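Local structure of putative TetR transcriptional regulator (2I10) at residues B[72-77]-B[132-137]; B[106-111]-B[125-130]. The protein probably binds DNA as a TetR-family transcriptional regulator and, in this structure, holds p-nitrophenol in a regulatory-domain pocket next to the partner subunit. All blocks are in the same frame, centred on the assembly; numbering follows the deposited sequence.

Contact 1 (B[72-77]-B[132-137]); sequences LQLEEA and EQMRQT. With NPO (p-nitrophenol), chain C.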
loop_
_atom_site.group_PDB
_atom_site.type_symbol
_atom_site.label_atom_id
_atom_site.label_comp_id
_atom_site.label_asym_id
_atom_site.label_seq_id
_atom_site.Cartn_x
_atom_site.Cartn_y
_atom_site.Cartn_z
ATOM N N LEU B 72 -13.436 -9.096 -12.174
ATOM C CA LEU B 72 -14.899 -9.167 -12.078
ATOM C C LEU B 72 -15.450 -8.030 -11.216
ATOM O O LEU B 72 -16.443 -7.401 -11.572
ATOM C CB LEU B 72 -15.358 -10.551 -11.562
ATOM C CG LEU B 72 -16.794 -10.712 -10.990
ATOM C CD1 LEU B 72 -17.882 -10.427 -12.016
ATOM C CD2 LEU B 72 -17.052 -12.071 -10.337
ATOM N N GLN B 73 -14.775 -7.733 -10.105
ATOM C CA GLN B 73 -15.244 -6.680 -9.229
ATOM C C GLN B 73 -15.003 -5.312 -9.838
ATOM O O GLN B 73 -15.830 -4.449 -9.697
ATOM C CB GLN B 73 -14.618 -6.796 -7.848
ATOM C CG GLN B 73 -15.247 -7.895 -6.995
ATOM C CD GLN B 73 -14.986 -9.298 -7.561
ATOM O OE1 GLN B 73 -13.869 -9.624 -8.020
ATOM N NE2 GLN B 73 -16.043 -10.135 -7.554
ATOM N N LEU B 74 -13.896 -5.127 -10.548
ATOM C CA LEU B 74 -13.651 -3.844 -11.208
ATOM C C LEU B 74 -14.710 -3.571 -12.299
ATOM O O LEU B 74 -15.341 -2.511 -12.335
ATOM C CB LEU B 74 -12.240 -3.826 -11.787
ATOM C CG LEU B 74 -11.762 -2.499 -12.371
ATOM C CD1 LEU B 74 -11.707 -1.391 -11.322
ATOM C CD2 LEU B 74 -10.374 -2.772 -12.964
ATOM N N GLU B 75 -14.917 -4.564 -13.156
ATOM C CA GLU B 75 -15.936 -4.521 -14.199
ATOM C C GLU B 75 -17.340 -4.294 -13.664
ATOM O O GLU B 75 -18.069 -3.459 -14.196
ATOM C CB GLU B 75 -15.832 -5.768 -15.084
ATOM C CG GLU B 75 -14.586 -5.642 -15.982
ATOM C CD GLU B 75 -14.291 -6.854 -16.826
ATOM O OE1 GLU B 75 -14.812 -7.944 -16.481
ATOM O OE2 GLU B 75 -13.526 -6.708 -17.832
ATOM N N GLU B 76 -17.691 -4.979 -12.579
ATOM C CA GLU B 76 -18.988 -4.761 -11.964
ATOM C C GLU B 76 -19.140 -3.339 -11.461
ATOM O O GLU B 76 -20.212 -2.748 -11.574
ATOM C CB GLU B 76 -19.337 -5.841 -10.902
ATOM C CG GLU B 76 -18.850 -5.614 -9.462
ATOM C CD GLU B 76 -18.983 -6.884 -8.565
ATOM O OE1 GLU B 76 -19.160 -8.018 -9.108
ATOM O OE2 GLU B 76 -18.914 -6.740 -7.314
ATOM N N ALA B 77 -18.063 -2.769 -10.921
ATOM C CA ALA B 77 -18.107 -1.378 -10.480
ATOM C C ALA B 77 -18.223 -0.404 -11.684
ATOM O O ALA B 77 -18.917 0.587 -11.600
ATOM C CB ALA B 77 -16.882 -1.061 -9.638
ATOM N N GLU B 132 -2.037 -2.950 -15.137
ATOM C CA GLU B 132 -2.234 -2.178 -16.346
ATOM C C GLU B 132 -3.634 -2.350 -16.922
ATOM O O GLU B 132 -4.181 -1.429 -17.502
ATOM C CB GLU B 132 -1.136 -2.477 -17.379
ATOM C CG GLU B 132 0.181 -1.841 -16.984
ATOM C CD GLU B 132 0.005 -0.451 -16.377
ATOM O OE1 GLU B 132 0.370 -0.248 -15.194
ATOM O OE2 GLU B 132 -0.538 0.425 -17.084
ATOM N N GLN B 133 -4.219 -3.522 -16.749
ATOM C CA GLN B 133 -5.596 -3.714 -17.181
ATOM C C GLN B 133 -6.521 -2.899 -16.307
ATOM O O GLN B 133 -7.470 -2.319 -16.786
ATOM C CB GLN B 133 -6.015 -5.205 -17.173
ATOM C CG GLN B 133 -7.357 -5.454 -17.855
ATOM C CD GLN B 133 -7.451 -4.801 -19.251
ATOM O OE1 GLN B 133 -6.813 -5.272 -20.189
ATOM N NE2 GLN B 133 -8.222 -3.698 -19.376
HETATM N N MSE B 134 -6.239 -2.839 -15.007
HETATM C CA MSE B 134 -7.024 -1.970 -14.143
HETATM C C MSE B 134 -6.917 -0.487 -14.577
HETATM O O MSE B 134 -7.924 0.172 -14.700
HETATM C CB MSE B 134 -6.659 -2.136 -12.667
HETATM C CG MSE B 134 -7.298 -1.039 -11.794
HETATM SE SE MSE B 134 -7.022 -1.295 -9.887
HETATM C CE MSE B 134 -5.190 -0.612 -9.686
ATOM N N ARG B 135 -5.691 0.000 -14.817
ATOM C CA ARG B 135 -5.469 1.361 -15.242
ATOM C C ARG B 135 -6.267 1.645 -16.528
ATOM O O ARG B 135 -6.979 2.627 -16.598
ATOM C CB ARG B 135 -3.970 1.652 -15.472
ATOM C CG ARG B 135 -3.659 3.151 -15.629
ATOM C CD ARG B 135 -2.159 3.443 -15.874
ATOM N NE ARG B 135 -1.868 3.055 -17.231
ATOM C CZ ARG B 135 -1.856 3.883 -18.274
ATOM N NH1 ARG B 135 -1.640 3.374 -19.489
ATOM N NH2 ARG B 135 -1.988 5.205 -18.107
ATOM N N GLN B 136 -6.136 0.767 -17.525
ATOM C CA GLN B 136 -6.858 0.938 -18.783
ATOM C C GLN B 136 -8.392 0.887 -18.657
ATOM O O GLN B 136 -9.075 1.621 -19.349
ATOM C CB GLN B 136 -6.356 -0.052 -19.859
ATOM C CG GLN B 136 -6.898 0.302 -21.273
ATOM C CD GLN B 136 -6.533 1.716 -21.719
ATOM O OE1 GLN B 136 -5.354 2.105 -21.643
ATOM N NE2 GLN B 136 -7.542 2.509 -22.152
ATOM N N THR B 137 -8.909 -0.005 -17.807
ATOM C CA THR B 137 -10.348 -0.121 -17.533
ATOM C C THR B 137 -10.920 1.164 -16.914
ATOM O O THR B 137 -12.034 1.623 -17.226
ATOM C CB THR B 137 -10.614 -1.316 -16.556
ATOM O OG1 THR B 137 -10.172 -2.549 -17.166
ATOM C CG2 THR B 137 -12.081 -1.438 -16.247
HETATM C C1 NPO C . 3.130 3.124 -16.141
HETATM C C2 NPO C . 4.402 2.783 -15.717
HETATM C C3 NPO C . 4.587 1.904 -14.680
HETATM C C4 NPO C . 3.511 1.353 -14.051
HETATM C C5 NPO C . 2.218 1.669 -14.447
HETATM C C6 NPO C . 2.024 2.556 -15.496
HETATM O OH NPO C . 3.779 0.502 -13.029
HETATM N N1 NPO C . 3.059 4.034 -17.230
HETATM O O2 NPO C . 4.131 4.375 -17.750
HETATM O O3 NPO C . 1.995 4.473 -17.679
#

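Contact 2 (B[106-111]-B[125-130]); sequences GCMTVQ and DLLTAA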
loop_
_atom_site.group_PDB
_atom_site.type_symbol
_atom_site.label_atom_id
_atom_site.label_comp_id
_atom_site.label_asym_id
_atom_site.label_seq_id
_atom_site.Cartn_x
_atom_site.Cartn_y
_atom_site.Cartn_z
ATOM N N GLY B 106 -1.667 -6.741 3.285
ATOM C CA GLY B 106 -2.128 -5.863 2.245
ATOM C C GLY B 106 -2.346 -6.764 1.031
ATOM O O GLY B 106 -2.187 -8.002 1.122
ATOM N N CYS B 107 -2.721 -6.145 -0.084
ATOM C CA CYS B 107 -2.967 -6.886 -1.294
ATOM C C CYS B 107 -1.650 -7.144 -1.985
ATOM O O CYS B 107 -0.588 -6.606 -1.616
ATOM C CB CYS B 107 -3.963 -6.194 -2.197
ATOM S SG CYS B 107 -3.353 -4.709 -3.024
HETATM N N MSE B 108 -1.692 -7.999 -2.980
HETATM C CA MSE B 108 -0.469 -8.492 -3.541
HETATM C C MSE B 108 0.412 -7.411 -4.163
HETATM O O MSE B 108 1.639 -7.440 -4.041
HETATM C CB MSE B 108 -0.792 -9.602 -4.525
HETATM C CG MSE B 108 -1.375 -10.847 -3.856
HETATM SE SE MSE B 108 -2.342 -12.031 -5.199
HETATM C CE MSE B 108 -0.857 -12.186 -6.483
ATOM N N THR B 109 -0.161 -6.460 -4.859
ATOM C CA THR B 109 0.701 -5.332 -5.298
ATOM C C THR B 109 1.424 -4.555 -4.173
ATOM O O THR B 109 2.589 -4.148 -4.321
ATOM C CB THR B 109 -0.075 -4.382 -6.261
ATOM O OG1 THR B 109 -0.450 -5.182 -7.387
ATOM C CG2 THR B 109 0.749 -3.064 -6.674
ATOM N N VAL B 110 0.737 -4.338 -3.069
ATOM C CA VAL B 110 1.394 -3.772 -1.898
ATOM C C VAL B 110 2.610 -4.651 -1.525
ATOM O O VAL B 110 3.729 -4.157 -1.447
ATOM C CB VAL B 110 0.418 -3.576 -0.700
ATOM C CG1 VAL B 110 1.189 -3.356 0.608
ATOM C CG2 VAL B 110 -0.557 -2.388 -0.973
ATOM N N GLN B 111 2.386 -5.954 -1.351
ATOM C CA GLN B 111 3.458 -6.932 -1.069
ATOM C C GLN B 111 4.625 -6.925 -2.085
ATOM O O GLN B 111 5.821 -6.935 -1.682
ATOM C CB GLN B 111 2.841 -8.336 -0.949
ATOM C CG GLN B 111 2.144 -8.555 0.388
ATOM C CD GLN B 111 3.150 -8.548 1.555
ATOM O OE1 GLN B 111 4.194 -9.210 1.477
ATOM N NE2 GLN B 111 2.834 -7.803 2.642
ATOM N N ASP B 125 4.528 -11.183 -13.295
ATOM C CA ASP B 125 3.879 -11.023 -14.581
ATOM C C ASP B 125 2.369 -10.847 -14.419
ATOM O O ASP B 125 1.757 -9.974 -15.039
ATOM C CB ASP B 125 4.240 -12.197 -15.526
ATOM C CG ASP B 125 5.687 -12.138 -15.990
ATOM O OD1 ASP B 125 6.357 -11.100 -15.762
ATOM O OD2 ASP B 125 6.167 -13.119 -16.580
ATOM N N LEU B 126 1.792 -11.643 -13.539
ATOM C CA LEU B 126 0.355 -11.562 -13.262
ATOM C C LEU B 126 -0.046 -10.163 -12.697
ATOM O O LEU B 126 -1.006 -9.544 -13.161
ATOM C CB LEU B 126 -0.036 -12.713 -12.303
ATOM C CG LEU B 126 -1.477 -12.837 -11.773
ATOM C CD1 LEU B 126 -1.574 -14.037 -10.877
ATOM C CD2 LEU B 126 -1.887 -11.676 -10.959
ATOM N N LEU B 127 0.676 -9.699 -11.675
ATOM C CA LEU B 127 0.428 -8.374 -11.117
ATOM C C LEU B 127 0.679 -7.237 -12.092
ATOM O O LEU B 127 -0.079 -6.291 -12.111
ATOM C CB LEU B 127 1.262 -8.147 -9.828
ATOM C CG LEU B 127 0.880 -9.068 -8.672
ATOM C CD1 LEU B 127 1.822 -8.906 -7.452
ATOM C CD2 LEU B 127 -0.557 -8.773 -8.316
ATOM N N THR B 128 1.753 -7.321 -12.874
ATOM C CA THR B 128 2.036 -6.310 -13.885
ATOM C C THR B 128 0.890 -6.183 -14.896
ATOM O O THR B 128 0.458 -5.062 -15.192
ATOM C CB THR B 128 3.345 -6.613 -14.630
ATOM O OG1 THR B 128 4.413 -6.660 -13.679
ATOM C CG2 THR B 128 3.650 -5.558 -15.653
ATOM N N ALA B 129 0.400 -7.323 -15.405
ATOM C CA ALA B 129 -0.738 -7.322 -16.310
ATOM C C ALA B 129 -2.002 -6.779 -15.638
ATOM O O ALA B 129 -2.692 -5.965 -16.190
ATOM C CB ALA B 129 -0.996 -8.800 -16.858
ATOM N N ALA B 130 -2.310 -7.262 -14.448
ATOM C CA ALA B 130 -3.535 -6.862 -13.747
ATOM C C ALA B 130 -3.572 -5.383 -13.415
ATOM O O ALA B 130 -4.650 -4.750 -13.453
ATOM C CB ALA B 130 -3.697 -7.680 -12.409
#

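Contact 1 (B[72-77]-B[132-137])
Leu-74, which follows a partly exposed Gln-73 that packs on Arg-94 of helix 83-98, reaches from helix 71-78 onto helix 121-148 and lies against Met-134 and Thr-137. Its CG is anti to the backbone N (chi1 -173°), which sends CG and its methyls on toward helix 121-148. Branch CD2 does most of the touching: it sits 3.6 Å from Met-134 CA, so that the methyl rests on the helix backbone as well as on a side chain. Met-134, a selenomethionine, lies crosswise to the leucine, with CG 3.7 Å from Leu-74 CD2. Thr-137 meets the leucine tip to tip, its CG2 3.9 Å from Leu-74 CD2. A threonine suits this place because its two branches divide the work: the methyl faces the leucine, while OG1 donates to Gln-133 O at 2.7 Å. That carbonyl also receives Thr-137 N, from the opposite face of its plane. This is plain apolar helix packing in the all-helical TetR-type regulatory domain, and the pocket side of helix 121-148 is turned away from it. There, nitro oxygen O3 of p-nitrophenol lies 3.9 Å above the guanidinium plane of Arg-135, over its centre. Glu-132, Arg-131 and Arg-162 also line the pocket, and Ser-177 O of the second subunit is hydrogen-bonded to the ligand. Further along 72-77, Ala-77 packs on Asp-89 and Phe-90 of helix 83-98, which Leu-74 also touches, while Met-134 leans on Met-165 and Tyr-169 of helix 157-177.

Contact 2 (B[106-111]-B[125-130])
Leu-127 of helix 121-148 enters the angle between Met-108 and Thr-109 at the start of helix 108-112. Its CB leaves the helix toward the opposing segment, and CG, anti to the carbonyl carbon (chi1 -65°), comes within 4.2 Å of Met-108 CE. There the chain forks. CD1 turns to the backbone of helix 108-112 and lies 3.7 Å from Met-108 O, a van der Waals contact with the first turn. CD2 settles between two side chains, 3.9 Å from both Met-108 CE and Met-108 CB and 3.7 Å from Thr-109 OG1. A branched leucine suits such a place, since its methyls can meet backbone and side chains at once.

In the regulatory domain of a TetR-like protein this short helix lies close to the DNA-binding domain: the long, flexible selenomethionine Met-108 also touches Met-21 and Trp-25 of helix 15-27 there, and Leu-63 of the connecting helix 55-66. Cys-107, the N-cap residue, is joined by a disulfide to Cys-68, and Gly-106 before it takes a positive phi of 77° that glycine readily accepts.

Met-108 lies roughly perpendicular to Leu-127, bending at chi3 (53°) to bring CE over the leucine. Thr-109 and Leu-127 pass side by side, pointing opposite ways; the threonine hydroxyl, though beside a methyl, is hydrogen-bonded to Glu-69. Thr-109 also packs on Ser-177 of the second subunit, whose Ala-112 O and Leu-114 N hydrogen-bond Gln-111.

How the contacts relate
From the N terminus, the chain passes through the predicted helix-turn-helix and helix 55-66 to helix 71-78, where the first half of contact 1 lies. It continues through helix 83-98 to 106-111, turns, and enters helix 121-148. Residues 125-130 then close the shorter loop of contact 2, and 132-137, almost immediately after, close the longer loop of contact 1; contact 2 is therefore nested inside contact 1. Their centres are 14 Å apart, and helix 121-148 serves both. Its earlier portion meets the short helix 108-112 beside the DNA-binding domain, whereas the next portion joins helix 71-78 within the regulatory bundle.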